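PDB 1JFX: lysozyme M1 from Streptomyces coelicolor, which hydrolyses the beta-1,4 linkages between N-acetylmuramic acid and N-acetylglucosamine in peptidoglycan, with both acetylmuramidase and diacetylmuramidase activity, and so acts as a bacteriolytic enzyme. Local coordinates for residues A[17-22]-A[28-33]; A[63-68]-A[117-122]; A[107-110]-A[115-118]. One frame throughout, in Å; residues are numbered along the deposited sequence.

Interaction 1 of 3, residues A[17-22]-A[28-33]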
loop_
_atom_site.group_PDB
_atom_site.type_symbol
_atom_site.label_atom_id
_atom_site.label_comp_id
_atom_site.label_asym_id
_atom_site.label_seq_id
_atom_site.Cartn_x
_atom_site.Cartn_y
_atom_site.Cartn_z
ATOM N N ILE A 17 -14.986 -8.656 7.995
ATOM C CA ILE A 17 -15.176 -8.712 6.547
ATOM C C ILE A 17 -15.423 -10.123 6.030
ATOM O O ILE A 17 -14.745 -11.068 6.438
ATOM C CB ILE A 17 -13.920 -8.173 5.831
ATOM C CG1 ILE A 17 -13.683 -6.714 6.228
ATOM C CG2 ILE A 17 -14.072 -8.316 4.296
ATOM C CD1 ILE A 17 -12.352 -6.140 5.668
ATOM N N ASN A 18 -16.407 -10.268 5.147
ATOM C CA ASN A 18 -16.672 -11.568 4.540
ATOM C C ASN A 18 -15.938 -11.524 3.201
ATOM O O ASN A 18 -16.441 -10.958 2.219
ATOM C CB ASN A 18 -18.165 -11.788 4.300
ATOM C CG ASN A 18 -18.451 -13.170 3.755
ATOM O OD1 ASN A 18 -17.654 -13.716 3.005
ATOM N ND2 ASN A 18 -19.588 -13.740 4.130
ATOM N N TRP A 19 -14.741 -12.102 3.165
ATOM C CA TRP A 19 -13.945 -12.067 1.949
ATOM C C TRP A 19 -14.487 -12.851 0.766
ATOM O O TRP A 19 -14.180 -12.519 -0.382
ATOM C CB TRP A 19 -12.495 -12.459 2.262
ATOM C CG TRP A 19 -11.812 -11.413 3.105
ATOM C CD1 TRP A 19 -11.745 -11.361 4.467
ATOM C CD2 TRP A 19 -11.143 -10.239 2.625
ATOM N NE1 TRP A 19 -11.075 -10.219 4.871
ATOM C CE2 TRP A 19 -10.694 -9.519 3.756
ATOM C CE3 TRP A 19 -10.882 -9.724 1.343
ATOM C CZ2 TRP A 19 -9.997 -8.312 3.646
ATOM C CZ3 TRP A 19 -10.189 -8.521 1.232
ATOM C CH2 TRP A 19 -9.753 -7.828 2.379
ATOM N N SER A 20 -15.302 -13.875 1.008
ATOM C CA SER A 20 -15.860 -14.591 -0.130
ATOM C C SER A 20 -16.810 -13.624 -0.840
ATOM O O SER A 20 -16.955 -13.663 -2.064
ATOM C CB SER A 20 -16.594 -15.872 0.312
ATOM O OG SER A 20 -17.741 -15.607 1.100
ATOM N N SER A 21 -17.448 -12.742 -0.076
ATOM C CA SER A 21 -18.342 -11.765 -0.684
ATOM C C SER A 21 -17.576 -10.700 -1.441
ATOM O O SER A 21 -18.055 -10.200 -2.470
ATOM C CB SER A 21 -19.227 -11.117 0.375
ATOM O OG SER A 21 -20.119 -12.091 0.876
ATOM N N VAL A 22 -16.395 -10.349 -0.941
ATOM C CA VAL A 22 -15.564 -9.339 -1.609
ATOM C C VAL A 22 -15.149 -9.899 -2.972
ATOM O O VAL A 22 -15.173 -9.201 -3.988
ATOM C CB VAL A 22 -14.304 -9.008 -0.765
ATOM C CG1 VAL A 22 -13.333 -8.139 -1.572
ATOM C CG2 VAL A 22 -14.716 -8.283 0.507
ATOM N N SER A 28 -10.429 -8.260 -7.376
ATOM C CA SER A 28 -9.300 -9.137 -7.690
ATOM C C SER A 28 -8.174 -9.069 -6.653
ATOM O O SER A 28 -7.423 -10.038 -6.476
ATOM C CB SER A 28 -8.689 -8.758 -9.044
ATOM O OG SER A 28 -9.610 -8.903 -10.113
ATOM N N PHE A 29 -8.051 -7.931 -5.976
ATOM C CA PHE A 29 -6.959 -7.749 -5.032
ATOM C C PHE A 29 -7.330 -6.890 -3.834
ATOM O O PHE A 29 -8.370 -6.233 -3.817
ATOM C CB PHE A 29 -5.756 -7.107 -5.767
ATOM C CG PHE A 29 -5.972 -5.653 -6.163
ATOM C CD1 PHE A 29 -5.670 -4.623 -5.273
ATOM C CD2 PHE A 29 -6.486 -5.322 -7.419
ATOM C CE1 PHE A 29 -5.879 -3.284 -5.628
ATOM C CE2 PHE A 29 -6.698 -3.990 -7.782
ATOM C CZ PHE A 29 -6.392 -2.967 -6.877
ATOM N N ALA A 30 -6.462 -6.918 -2.828
ATOM C CA ALA A 30 -6.657 -6.112 -1.641
ATOM C C ALA A 30 -5.354 -5.871 -0.892
ATOM O O ALA A 30 -4.466 -6.718 -0.886
ATOM C CB ALA A 30 -7.665 -6.787 -0.693
ATOM N N TYR A 31 -5.245 -4.690 -0.291
ATOM C CA TYR A 31 -4.125 -4.386 0.588
ATOM C C TYR A 31 -4.770 -4.278 1.967
ATOM O O TYR A 31 -5.857 -3.719 2.118
ATOM C CB TYR A 31 -3.401 -3.107 0.181
ATOM C CG TYR A 31 -2.236 -3.416 -0.739
ATOM C CD1 TYR A 31 -1.117 -4.123 -0.271
ATOM C CD2 TYR A 31 -2.253 -3.017 -2.078
ATOM C CE1 TYR A 31 -0.040 -4.418 -1.118
ATOM C CE2 TYR A 31 -1.183 -3.309 -2.924
ATOM C CZ TYR A 31 -0.082 -4.004 -2.441
ATOM O OH TYR A 31 0.981 -4.262 -3.277
ATOM N N ILE A 32 -4.090 -4.846 2.960
ATOM C CA ILE A 32 -4.586 -4.936 4.334
ATOM C C ILE A 32 -3.605 -4.301 5.324
ATOM O O ILE A 32 -2.418 -4.617 5.306
ATOM C CB ILE A 32 -4.756 -6.435 4.683
ATOM C CG1 ILE A 32 -5.734 -7.070 3.688
ATOM C CG2 ILE A 32 -5.213 -6.614 6.142
ATOM C CD1 ILE A 32 -5.619 -8.603 3.589
ATOM N N LYS A 33 -4.088 -3.424 6.199
ATOM C CA LYS A 33 -3.172 -2.800 7.139
ATOM C C LYS A 33 -2.611 -3.818 8.125
ATOM O O LYS A 33 -3.354 -4.609 8.710
ATOM C CB LYS A 33 -3.862 -1.688 7.912
ATOM C CG LYS A 33 -2.890 -0.882 8.785
ATOM C CD LYS A 33 -3.551 0.373 9.318
ATOM C CE LYS A 33 -2.569 1.203 10.122
ATOM N NZ LYS A 33 -3.167 2.549 10.395
#

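Interaction 2 of 3, residues A[63-68]-A[117-122]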
loop_
_atom_site.group_PDB
_atom_site.type_symbol
_atom_site.label_atom_id
_atom_site.label_comp_id
_atom_site.label_asym_id
_atom_site.label_seq_id
_atom_site.Cartn_x
_atom_site.Cartn_y
_atom_site.Cartn_z
ATOM N N HIS A 63 2.206 -0.919 5.643
ATOM C CA HIS A 63 2.738 -0.331 6.865
ATOM C C HIS A 63 2.503 1.162 6.853
ATOM O O HIS A 63 2.888 1.830 5.886
ATOM C CB HIS A 63 4.248 -0.549 6.942
ATOM C CG HIS A 63 4.899 0.161 8.089
ATOM N ND1 HIS A 63 4.796 -0.277 9.392
ATOM C CD2 HIS A 63 5.638 1.298 8.130
ATOM C CE1 HIS A 63 5.443 0.558 10.188
ATOM N NE2 HIS A 63 5.962 1.524 9.447
ATOM N N PHE A 64 1.868 1.687 7.903
ATOM C CA PHE A 64 1.665 3.130 7.988
ATOM C C PHE A 64 2.916 3.714 8.660
ATOM O O PHE A 64 3.163 3.522 9.855
ATOM C CB PHE A 64 0.411 3.457 8.798
ATOM C CG PHE A 64 0.009 4.907 8.722
ATOM C CD1 PHE A 64 0.760 5.884 9.365
ATOM C CD2 PHE A 64 -1.120 5.292 7.999
ATOM C CE1 PHE A 64 0.388 7.247 9.292
ATOM C CE2 PHE A 64 -1.503 6.644 7.919
ATOM C CZ PHE A 64 -0.743 7.619 8.568
ATOM N N ALA A 65 3.721 4.414 7.872
ATOM C CA ALA A 65 4.963 4.993 8.373
ATOM C C ALA A 65 4.813 6.136 9.367
ATOM O O ALA A 65 3.913 6.947 9.252
ATOM C CB ALA A 65 5.792 5.499 7.196
ATOM N N ARG A 66 5.729 6.192 10.331
ATOM C CA ARG A 66 5.806 7.310 11.273
ATOM C C ARG A 66 7.314 7.591 11.262
ATOM O O ARG A 66 8.050 7.178 12.164
ATOM C CB ARG A 66 5.335 6.913 12.671
ATOM C CG ARG A 66 3.839 6.573 12.751
ATOM C CD ARG A 66 2.930 7.760 12.402
ATOM N NE ARG A 66 1.564 7.455 12.818
ATOM C CZ ARG A 66 1.007 7.919 13.930
ATOM N NH1 ARG A 66 1.701 8.727 14.731
ATOM N NH2 ARG A 66 -0.225 7.550 14.261
ATOM N N PRO A 67 7.793 8.297 10.230
ATOM C CA PRO A 67 9.218 8.608 10.103
ATOM C C PRO A 67 9.890 9.308 11.283
ATOM O O PRO A 67 11.110 9.280 11.395
ATOM C CB PRO A 67 9.276 9.419 8.803
ATOM C CG PRO A 67 8.180 8.803 7.985
ATOM C CD PRO A 67 7.058 8.711 9.018
ATOM N N ASN A 68 9.106 9.941 12.152
ATOM C CA ASN A 68 9.659 10.631 13.321
ATOM C C ASN A 68 10.034 9.646 14.423
ATOM O O ASN A 68 10.873 9.949 15.264
ATOM C CB ASN A 68 8.612 11.567 13.927
ATOM C CG ASN A 68 7.348 10.818 14.338
ATOM O OD1 ASN A 68 6.604 10.347 13.485
ATOM N ND2 ASN A 68 7.114 10.684 15.649
ATOM N N ARG A 117 14.113 11.738 2.148
ATOM C CA ARG A 117 14.540 10.924 1.018
ATOM C C ARG A 117 15.341 9.745 1.560
ATOM O O ARG A 117 15.153 8.607 1.142
ATOM C CB ARG A 117 15.410 11.739 0.062
ATOM C CG ARG A 117 14.625 12.793 -0.678
ATOM C CD ARG A 117 15.508 13.611 -1.599
ATOM N NE ARG A 117 14.719 14.613 -2.305
ATOM C CZ ARG A 117 15.164 15.306 -3.349
ATOM N NH1 ARG A 117 16.396 15.108 -3.802
ATOM N NH2 ARG A 117 14.364 16.172 -3.961
ATOM N N THR A 118 16.243 10.026 2.497
ATOM C CA THR A 118 17.059 8.976 3.096
ATOM C C THR A 118 16.185 7.950 3.804
ATOM O O THR A 118 16.408 6.747 3.672
ATOM C CB THR A 118 18.061 9.576 4.101
ATOM O OG1 THR A 118 18.978 10.415 3.390
ATOM C CG2 THR A 118 18.850 8.469 4.827
ATOM N N TRP A 119 15.193 8.429 4.546
ATOM C CA TRP A 119 14.297 7.541 5.287
ATOM C C TRP A 119 13.587 6.562 4.342
ATOM O O TRP A 119 13.519 5.351 4.605
ATOM C CB TRP A 119 13.264 8.383 6.060
ATOM C CG TRP A 119 12.567 7.633 7.186
ATOM C CD1 TRP A 119 12.873 7.694 8.515
ATOM C CD2 TRP A 119 11.476 6.701 7.067
ATOM N NE1 TRP A 119 12.045 6.860 9.235
ATOM C CE2 TRP A 119 11.180 6.237 8.369
ATOM C CE3 TRP A 119 10.722 6.212 5.985
ATOM C CZ2 TRP A 119 10.162 5.305 8.619
ATOM C CZ3 TRP A 119 9.707 5.282 6.233
ATOM C CH2 TRP A 119 9.440 4.841 7.538
ATOM N N ILE A 120 13.049 7.091 3.246
ATOM C CA ILE A 120 12.340 6.269 2.268
ATOM C C ILE A 120 13.316 5.308 1.586
ATOM O O ILE A 120 13.008 4.137 1.373
ATOM C CB ILE A 120 11.637 7.172 1.220
ATOM C CG1 ILE A 120 10.508 7.957 1.896
ATOM C CG2 ILE A 120 11.100 6.324 0.066
ATOM C CD1 ILE A 120 10.010 9.162 1.089
ATOM N N ASN A 121 14.506 5.796 1.257
ATOM C CA ASN A 121 15.494 4.938 0.614
ATOM C C ASN A 121 15.885 3.792 1.554
ATOM O O ASN A 121 16.057 2.642 1.124
ATOM C CB ASN A 121 16.741 5.743 0.258
ATOM C CG ASN A 121 17.618 5.023 -0.734
ATOM O OD1 ASN A 121 17.192 4.742 -1.855
ATOM N ND2 ASN A 121 18.840 4.711 -0.334
ATOM N N ASP A 122 16.022 4.108 2.841
ATOM C CA ASP A 122 16.392 3.105 3.831
ATOM C C ASP A 122 15.288 2.061 3.989
ATOM O O ASP A 122 15.567 0.861 4.100
ATOM C CB ASP A 122 16.685 3.757 5.188
ATOM C CG ASP A 122 18.005 4.522 5.207
ATOM O OD1 ASP A 122 18.797 4.390 4.248
ATOM O OD2 ASP A 122 18.254 5.238 6.206
#

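Interaction 3 of 3, residues A[107-110]-A[115-118]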
loop_
_atom_site.group_PDB
_atom_site.type_symbol
_atom_site.label_atom_id
_atom_site.label_comp_id
_atom_site.label_asym_id
_atom_site.label_seq_id
_atom_site.Cartn_x
_atom_site.Cartn_y
_atom_site.Cartn_z
ATOM N N MET A 107 3.486 17.799 9.229
ATOM C CA MET A 107 3.124 16.906 8.138
ATOM C C MET A 107 4.276 16.100 7.560
ATOM O O MET A 107 4.056 14.968 7.110
ATOM C CB MET A 107 2.374 17.657 7.030
ATOM C CG MET A 107 3.195 18.536 6.135
ATOM S SD MET A 107 2.210 19.111 4.693
ATOM C CE MET A 107 2.412 17.820 3.550
ATOM N N CYS A 108 5.490 16.653 7.581
ATOM C CA CYS A 108 6.650 15.922 7.068
ATOM C C CYS A 108 7.480 15.268 8.179
ATOM O O CYS A 108 8.672 14.979 8.012
ATOM C CB CYS A 108 7.526 16.824 6.206
ATOM S SG CYS A 108 6.677 17.539 4.759
ATOM N N TYR A 109 6.835 15.080 9.325
ATOM C CA TYR A 109 7.423 14.371 10.443
ATOM C C TYR A 109 8.710 14.915 11.040
ATOM O O TYR A 109 9.458 14.177 11.678
ATOM C CB TYR A 109 7.621 12.911 10.013
ATOM C CG TYR A 109 6.328 12.199 9.651
ATOM C CD1 TYR A 109 5.545 11.603 10.639
ATOM C CD2 TYR A 109 5.891 12.118 8.326
ATOM C CE1 TYR A 109 4.361 10.939 10.325
ATOM C CE2 TYR A 109 4.700 11.450 7.998
ATOM C CZ TYR A 109 3.946 10.867 9.004
ATOM O OH TYR A 109 2.775 10.211 8.696
ATOM N N GLY A 110 8.971 16.198 10.840
ATOM C CA GLY A 110 10.172 16.791 11.401
ATOM C C GLY A 110 11.438 16.484 10.631
ATOM O O GLY A 110 12.534 16.777 11.097
ATOM N N GLN A 115 16.442 14.372 4.583
ATOM C CA GLN A 115 16.315 13.296 5.565
ATOM C C GLN A 115 15.166 12.366 5.201
ATOM O O GLN A 115 15.227 11.161 5.455
ATOM C CB GLN A 115 16.065 13.849 6.967
ATOM C CG GLN A 115 17.249 14.579 7.576
ATOM C CD GLN A 115 16.869 15.252 8.878
ATOM O OE1 GLN A 115 15.854 15.951 8.951
ATOM N NE2 GLN A 115 17.679 15.045 9.919
ATOM N N MET A 116 14.115 12.927 4.613
ATOM C CA MET A 116 12.961 12.114 4.257
ATOM C C MET A 116 13.327 11.216 3.087
ATOM O O MET A 116 12.898 10.068 3.031
ATOM C CB MET A 116 11.765 12.994 3.885
ATOM C CG MET A 116 10.487 12.199 3.605
ATOM S SD MET A 116 9.915 11.238 5.019
ATOM C CE MET A 116 9.149 12.559 6.011
ATOM N N ARG A 117 14.113 11.738 2.148
ATOM C CA ARG A 117 14.540 10.924 1.018
ATOM C C ARG A 117 15.341 9.745 1.560
ATOM O O ARG A 117 15.153 8.607 1.142
ATOM C CB ARG A 117 15.410 11.739 0.062
ATOM C CG ARG A 117 14.625 12.793 -0.678
ATOM C CD ARG A 117 15.508 13.611 -1.599
ATOM N NE ARG A 117 14.719 14.613 -2.305
ATOM C CZ ARG A 117 15.164 15.306 -3.349
ATOM N NH1 ARG A 117 16.396 15.108 -3.802
ATOM N NH2 ARG A 117 14.364 16.172 -3.961
ATOM N N THR A 118 16.243 10.026 2.497
ATOM C CA THR A 118 17.059 8.976 3.096
ATOM C C THR A 118 16.185 7.950 3.804
ATOM O O THR A 118 16.408 6.747 3.672
ATOM C CB THR A 118 18.061 9.576 4.101
ATOM O OG1 THR A 118 18.978 10.415 3.390
ATOM C CG2 THR A 118 18.850 8.469 4.827
#

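Interaction 1 of 3, residues A[17-22]-A[28-33]
The indole of Trp19 presents the rim of its six-membered ring to the methyl of Ala30, which lies at the ring edge near its plane; CZ3 of Trp19 and CB of Ala30 are 3.6 Å apart. Farther along the same rim, CH2 of Trp19 approaches CG1 of Ile32 at 4.3 Å, obliquely to the ring. Ala30 and Ile32 alternate with Phe29 and Tyr31, whose CB atoms leave the other side of the strand. With CG beside the backbone N (chi1 -68°), the Trp19 side chain reaches from the first turn of its helix to the strand. CG2 of Ile17 lies over one indole face, 3.5 Å above the plane and displaced toward the rim. Asn18 is the N-cap: its OD1 accepts from Ser21 N at 3.2 Å, the donor standing above the carbonyl plane, and weakly from Ser20 N. The contact itself is apolar, while the polar edge of the indole is satisfied by a hydrogen bond from NE1 to Asn48 OD1. Helix 19-24 is the crossover of a beta-alpha-beta unit joining the parallel strands 6-10 and 29-36 of the beta-alpha barrel; the indole also packs against Val10 of strand 6-10 and against helix 45-54.

Interaction 2 of 3, residues A[63-68]-A[117-122]
Pro67 and Trp119 bring the two backbones nearest, with CA atoms 7.1 Å apart, where the chain leaving strand 58-64 passes helix 113-131. The pyrrolidine lies across one face of the indole in a CH-pi contact: CB of Pro67 sits 3.7 Å from the centroid of the five-membered ring of Trp119, only 9° off the ring normal. The two side chains cross at about a right angle. Pro67 CG reaches across the fused bond to 4.0 Å from Trp119 CD2, while CA of Pro67 also rests over the face, 3.5 Å from Trp119 CE2. At the far end of the ring, the methyl of Ala65 meets the six-membered part obliquely, its CB 3.7 Å from CH2 of Trp119. The tryptophan projects to this loop with CG anti to the backbone N (chi1 -162°), and its NE1 donates a hydrogen bond to Ser70 O, which helps fix the rotation of the indole. This buried packing joins helix 113-131 to the loop that follows strand 58-64, close to the predicted active-site residues Asp98 and Glu100. Trp119 also touches Leu97 of strand 96-98, the parallel neighbour of strand 58-64, and Gln75 of helix 72-81.

Interaction 3 of 3, residues A[107-110]-A[115-118]
Two successive bends, at chi2 (61°) and chi3 (78°), curl the Met116 chain after CG has left anti to the backbone N, and they turn its terminal methyl toward the 107-110 loop. That methyl makes the central approach: CE of Met116 stands 3.2 Å from the carbonyl O of Cys108, a close meeting of a sulfur-bound methyl with a backbone oxygen. The carbonyl carbon C of Cys108 is 3.9 Å from CE of Met116. The same CE also reaches the ring of Tyr109, with CD2 of Tyr109 at 4.0 Å, and the two side chains meet at a slant. Tyr109 and Gly110 both have positive phi, and the loop turns here before the chain enters the helix; positive phi is readily accepted by the glycine. Gln115 lies at the outer margin of the contact, where its OE1 is 4.0 Å from Gly110 O; two acceptors face each other there without bonding, and OE1 instead receives a hydrogen bond from Ser112 N. The phenol end of Tyr109 is held by its hydrogen bond to Glu100 O, which ties the ring to the backbone of a predicted catalytic residue and places it beside the presumed active site. Apolar and van der Waals packing thus dominates between the segments, partly buried and partly solvent-facing. The loop is also tied by the disulfide from Cys108 to Cys147 and by the hydrogen bond between Met107 O and Trp143 NE1, both leading to helix 141-148. Met116 also touches Trp143, so helix 113-131, the loop after strand 96-98 and helix 141-148 meet here.

In the fold
Interactions 1 and 2 are buried and each is built round a tryptophan from a helix, but they differ in how the indole is used: its edge meets a strand in interaction 1, its face a proline in interaction 2. Interaction 3 is only partly buried and relies on the terminal methyl of a bent methionine side chain and a disulfide-linked loop. Interactions 2 and 3 are close neighbours, with centres about 7 Å apart, and both use helix 113-131; Pro67 CD packs on Tyr109 CG at 3.6 Å. Interaction 1 lies on the opposite side of the chain's centre, yet strands 29-36 and 58-64 are adjacent, and Lys33 packs against Phe64 to connect it with interaction 2.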